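Local structure of mucus binding proteinn (Lactobacillus reuteri, 4MT5) at residues A[6-11]-A[30-35]; A[44-49]-A[70-75]; A[87-92]-A[171-176]; A[111-116]-A[132-137]; A[150-155]-A[178-183]. The protein probably binds mucins of gastrointestinal mucus at the bacterial cell surface, through repeats such as this fifth Mub repeat, which has a ubiquitin-like beta-grasp fold. All blocks are in the same frame, centred on the assembly; numbering follows the deposited sequence.

Interaction 1 (A[6-11]-A[30-35])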
# COMPACT_ATOMS: atom_id res chain seq x y z
N VAL A 6 -11.13 -34.91 -3.37
CA VAL A 6 -10.41 -34.01 -2.49
C VAL A 6 -10.38 -32.65 -3.19
O VAL A 6 -9.81 -32.51 -4.27
CB VAL A 6 -8.99 -34.53 -2.20
CG1 VAL A 6 -8.24 -33.56 -1.31
CG2 VAL A 6 -9.05 -35.90 -1.55
N LYS A 7 -11.05 -31.66 -2.60
CA LYS A 7 -11.32 -30.39 -3.29
C LYS A 7 -10.62 -29.23 -2.59
O LYS A 7 -10.90 -28.94 -1.42
CB LYS A 7 -12.84 -30.15 -3.39
CG LYS A 7 -13.26 -28.83 -3.99
CD LYS A 7 -14.76 -28.79 -4.39
CE LYS A 7 -15.68 -28.60 -3.19
NZ LYS A 7 -17.13 -28.45 -3.56
N TYR A 8 -9.69 -28.59 -3.29
CA TYR A 8 -8.94 -27.47 -2.75
C TYR A 8 -9.59 -26.17 -3.19
O TYR A 8 -9.66 -25.88 -4.38
CB TYR A 8 -7.50 -27.49 -3.28
CG TYR A 8 -6.69 -28.72 -2.93
CD1 TYR A 8 -5.79 -28.70 -1.88
CD2 TYR A 8 -6.83 -29.89 -3.67
CE1 TYR A 8 -5.05 -29.84 -1.56
CE2 TYR A 8 -6.09 -31.03 -3.36
CZ TYR A 8 -5.20 -31.00 -2.31
OH TYR A 8 -4.47 -32.12 -2.00
N VAL A 9 -10.03 -25.38 -2.21
CA VAL A 9 -10.82 -24.18 -2.47
C VAL A 9 -10.14 -22.88 -2.03
O VAL A 9 -9.69 -22.74 -0.92
CB VAL A 9 -12.16 -24.27 -1.73
CG1 VAL A 9 -12.95 -23.04 -1.96
CG2 VAL A 9 -12.93 -25.47 -2.19
N ASP A 10 -10.11 -21.91 -2.93
CA ASP A 10 -9.70 -20.54 -2.62
C ASP A 10 -10.89 -19.74 -2.09
O ASP A 10 -11.73 -19.28 -2.86
CB ASP A 10 -9.11 -19.88 -3.87
CG ASP A 10 -8.87 -18.39 -3.70
OD1 ASP A 10 -8.87 -17.91 -2.54
OD2 ASP A 10 -8.68 -17.70 -4.73
N ASP A 11 -10.94 -19.55 -0.77
CA ASP A 11 -12.07 -18.89 -0.13
C ASP A 11 -12.18 -17.45 -0.56
O ASP A 11 -13.27 -16.89 -0.58
CB ASP A 11 -11.99 -18.99 1.40
CG ASP A 11 -12.25 -20.42 1.93
OD1 ASP A 11 -12.51 -21.32 1.09
OD2 ASP A 11 -12.22 -20.65 3.17
N ILE A 30 -7.14 -44.77 1.32
CA ILE A 30 -6.96 -43.94 0.15
C ILE A 30 -5.50 -43.54 0.10
O ILE A 30 -5.03 -42.90 1.03
CB ILE A 30 -7.85 -42.69 0.20
CG1 ILE A 30 -9.28 -43.10 0.54
CG2 ILE A 30 -7.82 -41.98 -1.13
CD1 ILE A 30 -10.24 -41.99 0.56
N PRO A 31 -4.79 -43.94 -0.98
CA PRO A 31 -3.34 -43.73 -1.18
C PRO A 31 -3.02 -42.28 -1.54
O PRO A 31 -2.62 -41.99 -2.67
CB PRO A 31 -3.02 -44.65 -2.35
CG PRO A 31 -4.27 -44.68 -3.14
CD PRO A 31 -5.39 -44.63 -2.14
N TYR A 32 -3.19 -41.39 -0.57
CA TYR A 32 -3.20 -39.97 -0.85
C TYR A 32 -2.92 -39.17 0.41
O TYR A 32 -3.21 -39.60 1.52
CB TYR A 32 -4.59 -39.61 -1.36
CG TYR A 32 -4.75 -38.19 -1.83
CD1 TYR A 32 -4.35 -37.82 -3.11
CD2 TYR A 32 -5.33 -37.23 -1.02
CE1 TYR A 32 -4.51 -36.53 -3.55
CE2 TYR A 32 -5.49 -35.94 -1.46
CZ TYR A 32 -5.09 -35.59 -2.73
OH TYR A 32 -5.25 -34.29 -3.17
N SER A 33 -2.34 -37.99 0.21
CA SER A 33 -2.12 -37.04 1.29
C SER A 33 -2.33 -35.63 0.73
O SER A 33 -2.10 -35.40 -0.46
CB SER A 33 -0.71 -37.19 1.86
OG SER A 33 -0.38 -36.09 2.69
N THR A 34 -2.75 -34.69 1.58
CA THR A 34 -2.92 -33.30 1.15
C THR A 34 -1.64 -32.48 1.30
O THR A 34 -1.62 -31.29 0.98
CB THR A 34 -4.04 -32.58 1.91
OG1 THR A 34 -3.73 -32.53 3.30
CG2 THR A 34 -5.37 -33.28 1.69
N ALA A 35 -0.59 -33.12 1.79
CA ALA A 35 0.71 -32.48 1.96
C ALA A 35 1.16 -31.73 0.71
O ALA A 35 1.20 -30.49 0.71
CB ALA A 35 1.76 -33.53 2.35
O HOH W 1 -1.66 -33.66 -2.65

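Interaction 2 (A[44-49]-A[70-75])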
# COMPACT_ATOMS: atom_id res chain seq x y z
N ASP A 44 2.40 -20.37 -3.64
CA ASP A 44 1.68 -19.50 -4.58
C ASP A 44 1.21 -18.23 -3.88
O ASP A 44 0.63 -17.33 -4.50
CB ASP A 44 0.41 -20.20 -5.15
CG ASP A 44 0.70 -21.19 -6.33
OD1 ASP A 44 1.66 -21.99 -6.27
OD2 ASP A 44 -0.09 -21.17 -7.32
N GLY A 45 1.40 -18.18 -2.56
CA GLY A 45 0.92 -17.06 -1.78
C GLY A 45 -0.40 -17.30 -1.05
O GLY A 45 -1.01 -16.36 -0.53
N TYR A 46 -0.84 -18.55 -1.01
CA TYR A 46 -2.12 -18.90 -0.37
C TYR A 46 -1.91 -19.32 1.11
O TYR A 46 -0.83 -19.81 1.49
CB TYR A 46 -2.83 -20.03 -1.15
CG TYR A 46 -3.47 -19.66 -2.49
CD1 TYR A 46 -4.79 -19.22 -2.55
CD2 TYR A 46 -2.80 -19.84 -3.69
CE1 TYR A 46 -5.40 -18.91 -3.77
CE2 TYR A 46 -3.41 -19.54 -4.92
CZ TYR A 46 -4.70 -19.07 -4.95
OH TYR A 46 -5.32 -18.76 -6.14
N VAL A 47 -2.93 -19.13 1.94
CA VAL A 47 -2.86 -19.53 3.35
C VAL A 47 -3.91 -20.59 3.69
O VAL A 47 -5.10 -20.38 3.46
CB VAL A 47 -3.07 -18.32 4.27
CG1 VAL A 47 -3.37 -18.76 5.71
CG2 VAL A 47 -1.86 -17.45 4.24
N LEU A 48 -3.46 -21.71 4.24
CA LEU A 48 -4.35 -22.77 4.70
C LEU A 48 -5.36 -22.27 5.72
O LEU A 48 -5.04 -21.48 6.61
CB LEU A 48 -3.54 -23.90 5.32
CG LEU A 48 -4.32 -25.19 5.58
CD1 LEU A 48 -5.09 -25.61 4.33
CD2 LEU A 48 -3.36 -26.29 5.98
N VAL A 49 -6.60 -22.74 5.61
CA VAL A 49 -7.63 -22.34 6.54
C VAL A 49 -8.20 -23.57 7.24
O VAL A 49 -8.47 -23.55 8.44
CB VAL A 49 -8.74 -21.56 5.83
CG1 VAL A 49 -9.80 -21.13 6.83
CG2 VAL A 49 -8.15 -20.36 5.11
N PHE A 70 -8.36 -22.55 1.47
CA PHE A 70 -7.27 -21.59 1.55
C PHE A 70 -7.84 -20.20 1.48
O PHE A 70 -8.98 -20.04 1.06
CB PHE A 70 -6.35 -21.74 0.36
CG PHE A 70 -5.62 -23.05 0.31
CD1 PHE A 70 -4.31 -23.14 0.76
CD2 PHE A 70 -6.22 -24.17 -0.21
CE1 PHE A 70 -3.63 -24.33 0.69
CE2 PHE A 70 -5.54 -25.36 -0.27
CZ PHE A 70 -4.25 -25.44 0.19
N LYS A 71 -7.04 -19.22 1.89
CA LYS A 71 -7.33 -17.80 1.61
C LYS A 71 -6.07 -17.15 1.07
O LYS A 71 -4.98 -17.71 1.20
CB LYS A 71 -7.80 -17.04 2.85
CG LYS A 71 -6.80 -17.05 3.99
CD LYS A 71 -7.27 -16.21 5.16
CE LYS A 71 -6.60 -16.63 6.47
NZ LYS A 71 -7.18 -15.84 7.60
N HIS A 72 -6.21 -15.99 0.45
CA HIS A 72 -5.05 -15.27 -0.07
C HIS A 72 -4.17 -14.74 1.05
O HIS A 72 -4.65 -14.23 2.06
CB HIS A 72 -5.49 -14.11 -0.96
CG HIS A 72 -5.98 -14.53 -2.31
ND1 HIS A 72 -6.16 -13.64 -3.35
CD2 HIS A 72 -6.33 -15.74 -2.80
CE1 HIS A 72 -6.59 -14.29 -4.41
NE2 HIS A 72 -6.71 -15.57 -4.10
N GLY A 73 -2.86 -14.86 0.86
CA GLY A 73 -1.91 -14.29 1.78
C GLY A 73 -1.90 -12.79 1.66
O GLY A 73 -2.05 -12.24 0.57
N MET A 74 -1.73 -12.11 2.78
CA MET A 74 -1.61 -10.65 2.75
C MET A 74 -0.27 -10.19 3.31
O MET A 74 0.20 -10.68 4.35
CB MET A 74 -2.76 -9.99 3.51
CG MET A 74 -4.15 -10.26 2.92
SD MET A 74 -4.42 -9.64 1.24
CE MET A 74 -6.09 -10.21 0.96
N THR A 75 0.35 -9.26 2.60
CA THR A 75 1.59 -8.65 3.05
C THR A 75 1.38 -7.18 3.34
O THR A 75 0.98 -6.41 2.46
CB THR A 75 2.70 -8.77 2.01
OG1 THR A 75 3.16 -10.13 1.95
CG2 THR A 75 3.86 -7.87 2.39

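Interaction 3 (A[87-92]-A[171-176])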
# COMPACT_ATOMS: atom_id res chain seq x y z
N LYS A 87 4.86 10.92 -1.05
CA LYS A 87 4.61 12.06 -1.93
C LYS A 87 5.11 13.36 -1.29
O LYS A 87 4.68 13.72 -0.20
CB LYS A 87 3.12 12.19 -2.26
CG LYS A 87 2.52 11.01 -3.05
CD LYS A 87 1.86 11.48 -4.36
CE LYS A 87 1.24 10.30 -5.10
NZ LYS A 87 2.07 9.06 -4.97
N THR A 88 6.01 14.07 -1.96
CA THR A 88 6.58 15.28 -1.38
C THR A 88 6.12 16.58 -2.04
O THR A 88 6.27 16.77 -3.25
CB THR A 88 8.11 15.22 -1.36
OG1 THR A 88 8.52 14.20 -0.44
CG2 THR A 88 8.70 16.55 -0.92
N VAL A 89 5.56 17.48 -1.25
CA VAL A 89 5.15 18.78 -1.75
C VAL A 89 6.00 19.86 -1.11
O VAL A 89 6.04 20.01 0.11
CB VAL A 89 3.67 19.04 -1.50
CG1 VAL A 89 3.27 20.37 -2.08
CG2 VAL A 89 2.84 17.94 -2.12
N THR A 90 6.70 20.61 -1.95
CA THR A 90 7.61 21.64 -1.45
C THR A 90 7.10 23.03 -1.82
O THR A 90 6.30 23.21 -2.74
CB THR A 90 9.07 21.43 -1.95
OG1 THR A 90 9.11 21.43 -3.38
CG2 THR A 90 9.63 20.11 -1.45
N GLU A 91 7.57 24.02 -1.06
CA GLU A 91 7.26 25.41 -1.35
C GLU A 91 8.54 26.21 -1.43
O GLU A 91 9.43 26.09 -0.58
CB GLU A 91 6.37 25.99 -0.26
CG GLU A 91 6.11 27.48 -0.39
CD GLU A 91 5.47 28.06 0.86
OE1 GLU A 91 6.15 28.07 1.91
OE2 GLU A 91 4.30 28.49 0.80
N THR A 92 8.64 27.04 -2.47
CA THR A 92 9.82 27.87 -2.68
C THR A 92 9.45 29.34 -2.84
O THR A 92 8.59 29.70 -3.65
CB THR A 92 10.62 27.41 -3.92
OG1 THR A 92 10.96 26.02 -3.78
CG2 THR A 92 11.89 28.22 -4.06
N SER A 171 -1.37 17.56 -4.30
CA SER A 171 -1.04 18.94 -4.66
C SER A 171 0.26 19.13 -5.46
O SER A 171 1.18 18.31 -5.37
CB SER A 171 -0.99 19.83 -3.40
OG SER A 171 -2.24 19.86 -2.72
N LYS A 172 0.30 20.21 -6.25
CA LYS A 172 1.49 20.64 -7.00
C LYS A 172 2.36 21.59 -6.18
O LYS A 172 1.85 22.42 -5.43
CB LYS A 172 1.11 21.35 -8.29
CG LYS A 172 0.24 20.54 -9.24
CD LYS A 172 -0.09 21.39 -10.46
CE LYS A 172 -1.27 20.82 -11.23
NZ LYS A 172 -1.75 21.77 -12.27
N ASP A 173 3.68 21.49 -6.37
CA ASP A 173 4.64 22.29 -5.60
C ASP A 173 4.33 23.78 -5.66
O ASP A 173 3.67 24.25 -6.59
CB ASP A 173 6.08 22.05 -6.08
CG ASP A 173 6.69 20.77 -5.52
OD1 ASP A 173 6.24 20.30 -4.44
OD2 ASP A 173 7.63 20.23 -6.16
N ILE A 174 4.82 24.52 -4.68
CA ILE A 174 4.50 25.94 -4.63
C ILE A 174 5.69 26.84 -4.96
O ILE A 174 6.72 26.81 -4.29
CB ILE A 174 3.87 26.31 -3.28
CG1 ILE A 174 2.50 25.63 -3.16
CG2 ILE A 174 3.76 27.83 -3.16
CD1 ILE A 174 1.71 26.06 -1.95
N VAL A 175 5.54 27.61 -6.03
CA VAL A 175 6.56 28.56 -6.43
C VAL A 175 6.00 29.98 -6.45
O VAL A 175 5.10 30.31 -7.23
CB VAL A 175 7.18 28.23 -7.79
CG1 VAL A 175 8.57 28.85 -7.91
CG2 VAL A 175 7.26 26.72 -7.98
N LYS A 176 6.54 30.80 -5.56
CA LYS A 176 6.05 32.15 -5.35
C LYS A 176 7.25 33.09 -5.29
O LYS A 176 8.22 32.82 -4.57
CB LYS A 176 5.27 32.22 -4.04
CG LYS A 176 3.84 32.69 -4.15
CD LYS A 176 3.01 31.84 -5.09
CE LYS A 176 1.53 32.17 -4.89
NZ LYS A 176 0.62 31.62 -5.94
O HOH W 2 8.29 25.11 -5.22

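Interaction 4 (A[111-116]-A[132-137])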
# COMPACT_ATOMS: atom_id res chain seq x y z
N VAL A 111 7.11 19.22 2.73
CA VAL A 111 6.31 18.25 3.47
C VAL A 111 6.26 16.94 2.71
O VAL A 111 6.02 16.91 1.51
CB VAL A 111 4.88 18.77 3.79
CG1 VAL A 111 4.17 19.18 2.53
CG2 VAL A 111 4.08 17.71 4.52
N THR A 112 6.55 15.84 3.41
CA THR A 112 6.50 14.51 2.83
C THR A 112 5.33 13.73 3.42
O THR A 112 5.25 13.54 4.63
CB THR A 112 7.80 13.72 3.08
OG1 THR A 112 8.88 14.33 2.38
CG2 THR A 112 7.66 12.28 2.61
N PHE A 113 4.41 13.30 2.55
CA PHE A 113 3.30 12.46 2.96
C PHE A 113 3.71 11.00 2.76
O PHE A 113 4.24 10.66 1.70
CB PHE A 113 2.07 12.77 2.11
CG PHE A 113 1.47 14.11 2.39
CD1 PHE A 113 0.55 14.27 3.41
CD2 PHE A 113 1.82 15.21 1.64
CE1 PHE A 113 -0.01 15.50 3.67
CE2 PHE A 113 1.27 16.45 1.89
CZ PHE A 113 0.35 16.59 2.91
N LYS A 114 3.49 10.16 3.77
CA LYS A 114 3.85 8.75 3.69
C LYS A 114 2.64 7.91 4.09
O LYS A 114 1.90 8.31 4.98
CB LYS A 114 5.01 8.43 4.63
CG LYS A 114 6.37 8.86 4.13
CD LYS A 114 7.40 8.84 5.24
CE LYS A 114 8.80 8.62 4.68
NZ LYS A 114 9.86 8.90 5.69
N ARG A 115 2.43 6.78 3.42
CA ARG A 115 1.40 5.83 3.87
C ARG A 115 1.76 4.39 3.59
O ARG A 115 2.49 4.07 2.65
CB ARG A 115 0.02 6.12 3.28
CG ARG A 115 -0.14 5.76 1.81
CD ARG A 115 -1.58 5.94 1.35
NE ARG A 115 -1.71 5.88 -0.11
CZ ARG A 115 -2.82 6.19 -0.78
NH1 ARG A 115 -3.90 6.59 -0.13
NH2 ARG A 115 -2.85 6.10 -2.10
N GLY A 116 1.24 3.50 4.43
CA GLY A 116 1.39 2.08 4.18
C GLY A 116 0.26 1.56 3.33
O GLY A 116 -0.68 2.28 3.01
N TRP A 132 -2.99 8.36 5.36
CA TRP A 132 -1.83 9.22 5.11
C TRP A 132 -1.22 9.73 6.41
O TRP A 132 -1.93 10.13 7.33
CB TRP A 132 -2.25 10.43 4.29
CG TRP A 132 -2.41 10.18 2.84
CD1 TRP A 132 -3.56 10.25 2.10
CD2 TRP A 132 -1.37 9.82 1.92
NE1 TRP A 132 -3.29 9.96 0.78
CE2 TRP A 132 -1.96 9.69 0.65
CE3 TRP A 132 0.01 9.60 2.06
CZ2 TRP A 132 -1.23 9.34 -0.48
CZ3 TRP A 132 0.73 9.25 0.94
CH2 TRP A 132 0.12 9.13 -0.31
N THR A 133 0.11 9.73 6.48
CA THR A 133 0.80 10.24 7.66
C THR A 133 1.84 11.29 7.30
O THR A 133 2.51 11.18 6.27
CB THR A 133 1.47 9.10 8.51
OG1 THR A 133 2.48 8.44 7.73
CG2 THR A 133 0.45 8.08 8.99
N VAL A 134 1.97 12.31 8.15
CA VAL A 134 3.02 13.32 8.02
C VAL A 134 3.89 13.30 9.28
O VAL A 134 3.40 13.56 10.38
CB VAL A 134 2.43 14.72 7.90
CG1 VAL A 134 3.53 15.75 7.94
CG2 VAL A 134 1.60 14.84 6.64
N ASP A 135 5.17 12.99 9.12
CA ASP A 135 6.05 12.76 10.26
C ASP A 135 5.41 11.86 11.31
O ASP A 135 5.25 12.27 12.46
CB ASP A 135 6.47 14.08 10.91
CG ASP A 135 7.44 14.87 10.04
OD1 ASP A 135 8.27 14.23 9.34
OD2 ASP A 135 7.36 16.12 10.05
N GLY A 136 5.02 10.66 10.89
CA GLY A 136 4.44 9.66 11.78
C GLY A 136 3.10 9.95 12.42
O GLY A 136 2.66 9.21 13.30
N ASN A 137 2.43 11.02 12.01
CA ASN A 137 1.12 11.34 12.55
C ASN A 137 0.04 11.37 11.48
O ASN A 137 0.25 11.89 10.38
CB ASN A 137 1.15 12.69 13.28
CG ASN A 137 1.93 12.63 14.58
OD1 ASN A 137 2.25 11.54 15.08
ND2 ASN A 137 2.23 13.80 15.15
O HOH W 3 6.72 12.25 6.47

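Interaction 5 (A[150-155]-A[178-183])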
# COMPACT_ATOMS: atom_id res chain seq x y z
N PRO A 150 11.58 39.05 4.43
CA PRO A 150 12.52 39.70 5.34
C PRO A 150 12.75 41.18 4.96
O PRO A 150 12.42 41.61 3.85
CB PRO A 150 13.82 38.90 5.15
CG PRO A 150 13.46 37.73 4.29
CD PRO A 150 12.25 38.12 3.51
N ALA A 151 13.30 41.95 5.89
CA ALA A 151 13.52 43.38 5.68
C ALA A 151 14.87 43.62 5.03
O ALA A 151 15.91 43.17 5.54
CB ALA A 151 13.43 44.14 7.00
N VAL A 152 14.85 44.30 3.89
CA VAL A 152 16.06 44.77 3.24
C VAL A 152 15.99 46.29 3.20
O VAL A 152 15.13 46.86 2.53
CB VAL A 152 16.20 44.21 1.82
CG1 VAL A 152 17.61 44.44 1.29
CG2 VAL A 152 15.88 42.73 1.80
N GLU A 153 16.88 46.95 3.93
CA GLU A 153 16.89 48.40 3.95
C GLU A 153 17.29 48.89 2.58
O GLU A 153 18.23 48.38 1.97
CB GLU A 153 17.86 48.94 5.01
CG GLU A 153 19.22 48.27 4.98
CD GLU A 153 20.19 48.89 5.96
OE1 GLU A 153 21.26 48.27 6.19
OE2 GLU A 153 19.90 50.00 6.47
N GLY A 154 16.54 49.86 2.07
CA GLY A 154 16.80 50.40 0.75
C GLY A 154 15.77 49.90 -0.23
O GLY A 154 15.66 50.41 -1.34
N TYR A 155 15.00 48.89 0.19
CA TYR A 155 13.94 48.33 -0.65
C TYR A 155 12.65 48.10 0.13
O TYR A 155 12.66 48.04 1.36
CB TYR A 155 14.40 47.01 -1.29
CG TYR A 155 15.65 47.12 -2.14
CD1 TYR A 155 15.57 47.29 -3.52
CD2 TYR A 155 16.91 47.03 -1.56
CE1 TYR A 155 16.71 47.38 -4.29
CE2 TYR A 155 18.06 47.11 -2.32
CZ TYR A 155 17.95 47.28 -3.69
OH TYR A 155 19.10 47.37 -4.45
N VAL A 178 8.88 36.99 -4.67
CA VAL A 178 8.75 38.32 -4.06
C VAL A 178 9.71 39.32 -4.71
O VAL A 178 10.92 39.08 -4.77
CB VAL A 178 9.03 38.29 -2.55
CG1 VAL A 178 8.52 39.56 -1.89
CG2 VAL A 178 8.39 37.10 -1.92
N VAL A 179 9.18 40.45 -5.19
CA VAL A 179 10.00 41.47 -5.85
C VAL A 179 10.18 42.71 -4.98
O VAL A 179 9.21 43.32 -4.53
CB VAL A 179 9.42 41.91 -7.22
CG1 VAL A 179 10.37 42.86 -7.89
CG2 VAL A 179 9.18 40.71 -8.11
N TYR A 180 11.43 43.07 -4.75
CA TYR A 180 11.77 44.23 -3.94
C TYR A 180 11.99 45.47 -4.82
O TYR A 180 12.80 45.45 -5.75
CB TYR A 180 13.04 43.95 -3.13
CG TYR A 180 12.80 43.15 -1.86
CD1 TYR A 180 12.84 43.76 -0.61
CD2 TYR A 180 12.54 41.78 -1.92
CE1 TYR A 180 12.63 43.04 0.55
CE2 TYR A 180 12.31 41.04 -0.76
CZ TYR A 180 12.36 41.68 0.47
OH TYR A 180 12.15 40.96 1.63
N VAL A 181 11.25 46.54 -4.52
CA VAL A 181 11.39 47.80 -5.25
C VAL A 181 12.34 48.75 -4.52
O VAL A 181 12.22 48.95 -3.31
CB VAL A 181 10.02 48.49 -5.46
CG1 VAL A 181 10.21 49.90 -5.98
CG2 VAL A 181 9.14 47.66 -6.41
N GLY A 182 13.29 49.31 -5.25
CA GLY A 182 14.23 50.26 -4.68
C GLY A 182 13.57 51.54 -4.17
O GLY A 182 12.65 52.07 -4.80
N ASP A 183 14.04 52.04 -3.03
CA ASP A 183 13.47 53.25 -2.43
C ASP A 183 13.80 54.51 -3.24
O ASP A 183 14.96 54.91 -3.36
CB ASP A 183 13.90 53.38 -0.96
CG ASP A 183 13.18 52.39 -0.04
OD1 ASP A 183 12.09 51.89 -0.42
OD2 ASP A 183 13.70 52.10 1.07

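Interaction 1 (A[6-11]-A[30-35])
Val6 lays both of its methyls against the outer part of the Tyr32 ring, CG2 resting 3.6 Å from Tyr32 CE2 at an oblique angle. The contact belongs to the ubiquitin-like beta-grasp fold: strand 2-10 meets the loop that runs from strand 16-24 into helix 35-42. Tyr32 reaches across to the strand because its first torsion (chi1 -174°) extends the ring away from its own amide, and it comes upon Tyr8 from the opposite direction. The two hydroxyls end 2.6 Å apart, Tyr8 OH to Tyr32 OH, and the latter lies in the plane of the Tyr8 ring, at its edge. Tyr32 OH is also hydrogen-bonded to Asp20 OD2 of strand 16-24. Shortened to an alanine, Tyr32 would probably leave the Val6 methyls without the ring and deprive Tyr8 and Asp20 of a hydroxyl partner. Thr34 adds to the apolar side: its CG2 is 4.2 Å from Val6 CG1, while its OG1 turns to Asp51. At the foot of the helix, Ser33 OG caps Ala35 N. A water ties the two sides, giving a hydrogen to Ser33 O at 2.8 Å and lying 3.3 Å from Tyr8 OH.

Interaction 2 (A[44-49]-A[70-75])
Tyr46 and His72 share nearly the same first torsion, CG anti to the carbonyl carbon (chi1 -73° and -75°), and although the pair diverges at the backbone, these similar torsions lead both side chains the same way, side by side. Tyr46 CE1 comes to 3.4 Å from His72 CD2, with the ring planes almost perpendicular at 81°; the meeting is oblique. The imidazole has little freedom to turn, because ND1 bonds Asp120 and NE2 bonds Asp10. These two carboxylates probably favour a doubly protonated ring.

Beneath the rings lies an antiparallel pairing. Val47 and Lys71 form its hydrogen-bonded pair: Val47 N gives to Lys71 O at 2.6 Å, and Lys71 N returns a bond to Val47 O at 2.8 Å. A further bond, Gly73 N to Gly45 O at 2.8 Å, carries the pairing back to the Schellman motif that ends helix 35-42, where Gly45 has the positive phi the motif needs. On the face bearing Val47 and Lys71, the extended lysine passes along the valines, its CG 3.7 Å from Val49 CG2 and its CE 3.9 Å from Val47 CG1. On the other face Leu48 CD1 sits over the Phe70 ring, 4.1 Å from Phe70 CE1 and offset toward the rim.

Strand 46-51 thus pairs with strand 65-77, whose Phe70 also bonds strand 2-10 through its backbone, while Ile38 of helix 35-42 packs on both Leu48 and Phe70.

Interaction 3 (A[87-92]-A[171-176])
Ile174 O is approached by two groups of strand 85-96 and a water. Thr92 N gives it a nearly straight bond of 2.7 Å, the water donates a second, and Glu91 CA adds a weaker C-H contact at 3.3 Å. The same water lies 3.2 Å from Thr92 OG1, so it links the two strands beside their backbones.

Two more backbone bonds fix the parallel register. Ile174 N gives to Thr90 O at 2.8 Å, and Lys176 N gives to Thr92 O at 3.0 Å. Before Ile174 the chain is not yet strand, and there a side chain stands in for the missing peptide carbonyl: Asp173 OD1 accepts from Thr90 N at 2.6 Å, with an angle of 171° at the hydrogen. The amide meets this oxygen from above the carboxylate plane, 43° out of it. Asp173 gets there because its CG lies anti to its own carbonyl carbon (chi1 -80°), which swings the carboxylate over the neighbouring strand; Thr90 OG1 sits close beside it, 3.3 Å from OD1.

The apolar part lies on the face of Glu91 and Ile174. Glu91 CG reaches 3.6 Å from Ile174 CG2, the methylene of the acid serving as a hydrophobic surface, and Phe165 of strand 161-167 packs on Ile174 as well. Val89 turns to Val111 and Val167.

Parallel pairing of the first and last strands is a hallmark of the beta-grasp fold, and strands 85-96 and 174-182 pair in this way. Here the chemistry implies that this pairing is extended by one rung through a carboxylate, whose negative charge would probably strengthen its hold on the Thr90 amide.

Interaction 4 (A[111-116]-A[132-137])
Arg115 lies along Trp132 from root to tip. Its CB sits 3.7 Å from Trp132 CE3, and CG stays over the same rim at CZ3. CD stands above the middle of the six-membered ring, a CH-pi contact 3.7 Å from the centroid. NE follows at 3.5 Å from Trp132 CZ2, and the guanidinium then lies flat on the indole, planes 10° apart, with NH1 3.5 Å from Trp132 NE1. This stacking closes an antiparallel pairing of strand 104-120 with strand 133-134, the first arm of a beta-hairpin turned by a type I' turn from Val134 to Asn137. CG of the arginine takes the crowded position between N and the carbonyl carbon (chi1 74°), and the straight chain beyond spans the ring; NE also makes a salt bridge to Glu85, and Tyr129 adds a cation-pi contact. A serine in place of Trp132 would probably take away the indole face on which the guanidinium lies, leaving Glu85 and Tyr129 to hold it, and open a gap beside Phe113 CB. Beyond it, Val134 CG2 packs on Phe113 CE1 at 3.4 Å, and Val111 CG2 lies over one face of that phenyl ring, toward the rim. Lys114 N gives a bond to Thr133 O. Lys114 O takes two hydrogens in return, one from Thr133 N at 2.7 Å and one from Thr133 OG1 at 2.8 Å, the hydroxyl standing 49° above the carbonyl plane.

Interaction 5 (A[150-155]-A[178-183])
The Tyr180 ring has Pro150 O and Tyr155 CB near its plane, at different points of its edge, while Val152 CG2 comes in obliquely, 3.5 Å from Tyr180 CE1. Tyr155 CB lies 3.7 Å from Tyr180 CD1, on the flank nearer the backbone. At the far end Tyr180 OH points at Pro150 O, but the modelled separation is too short for its length to be relied on, and the details of this bond remain doubtful. Pro150 CD also reaches 3.4 Å from that hydroxyl. The contacts with Val152 and Tyr155 keep the side chain inside the curve of segment 150-155. Val103 and Pro157 give Tyr180 further neighbours.

The second ring, Tyr155, is turned by its first torsion, CG anti to the carbonyl carbon (chi1 -58°), toward the backbone of Val181 and Gly182, while its CB stays on Tyr180. Its edge meets Val181 C, and CD1 lies 3.5 Å from Gly182 CA, which comes in obliquely.

Main-chain contacts continue the pairing. Asp183 N gives to Gly154 O at 2.9 Å, and Tyr155 CA places a C-H close to Val181 O at 3.2 Å. Asp183 folds its carboxylate back over the same peptide, with OD2 3.3 Å from Gly154 C.

Between them Val152 and Tyr155 bound a type II beta turn, with Gly154 at its third position in the positive phi such turns favour; the turn delivers the chain into the short antiparallel pairing of strand 155-157 with the closing strand 174-182 of this beta-grasp unit.

How the interactions relate
The five contacts are spread along a slender chain, with the centres of interactions 1 and 5 about 81 Å apart. Interactions 1 and 2 fall in the mucin binding region and touch through the adjacent strands 2-10 and 65-77. Interactions 3, 4 and 5 belong to the Muc B2-like region: 3 and 4 meet where strand 85-96 pairs with strand 104-120, and 3 and 5 share strand 174-182. Along the chain 1 precedes 2, interaction 4 lies between the two halves of 3, and the segments of 3 and 5 alternate. Strand 65-77 also pairs with strand 104-120, bringing interactions 2 and 4 to about 8 Å at their nearest atoms, consistent with two beta-grasp units joined end to end into one rod.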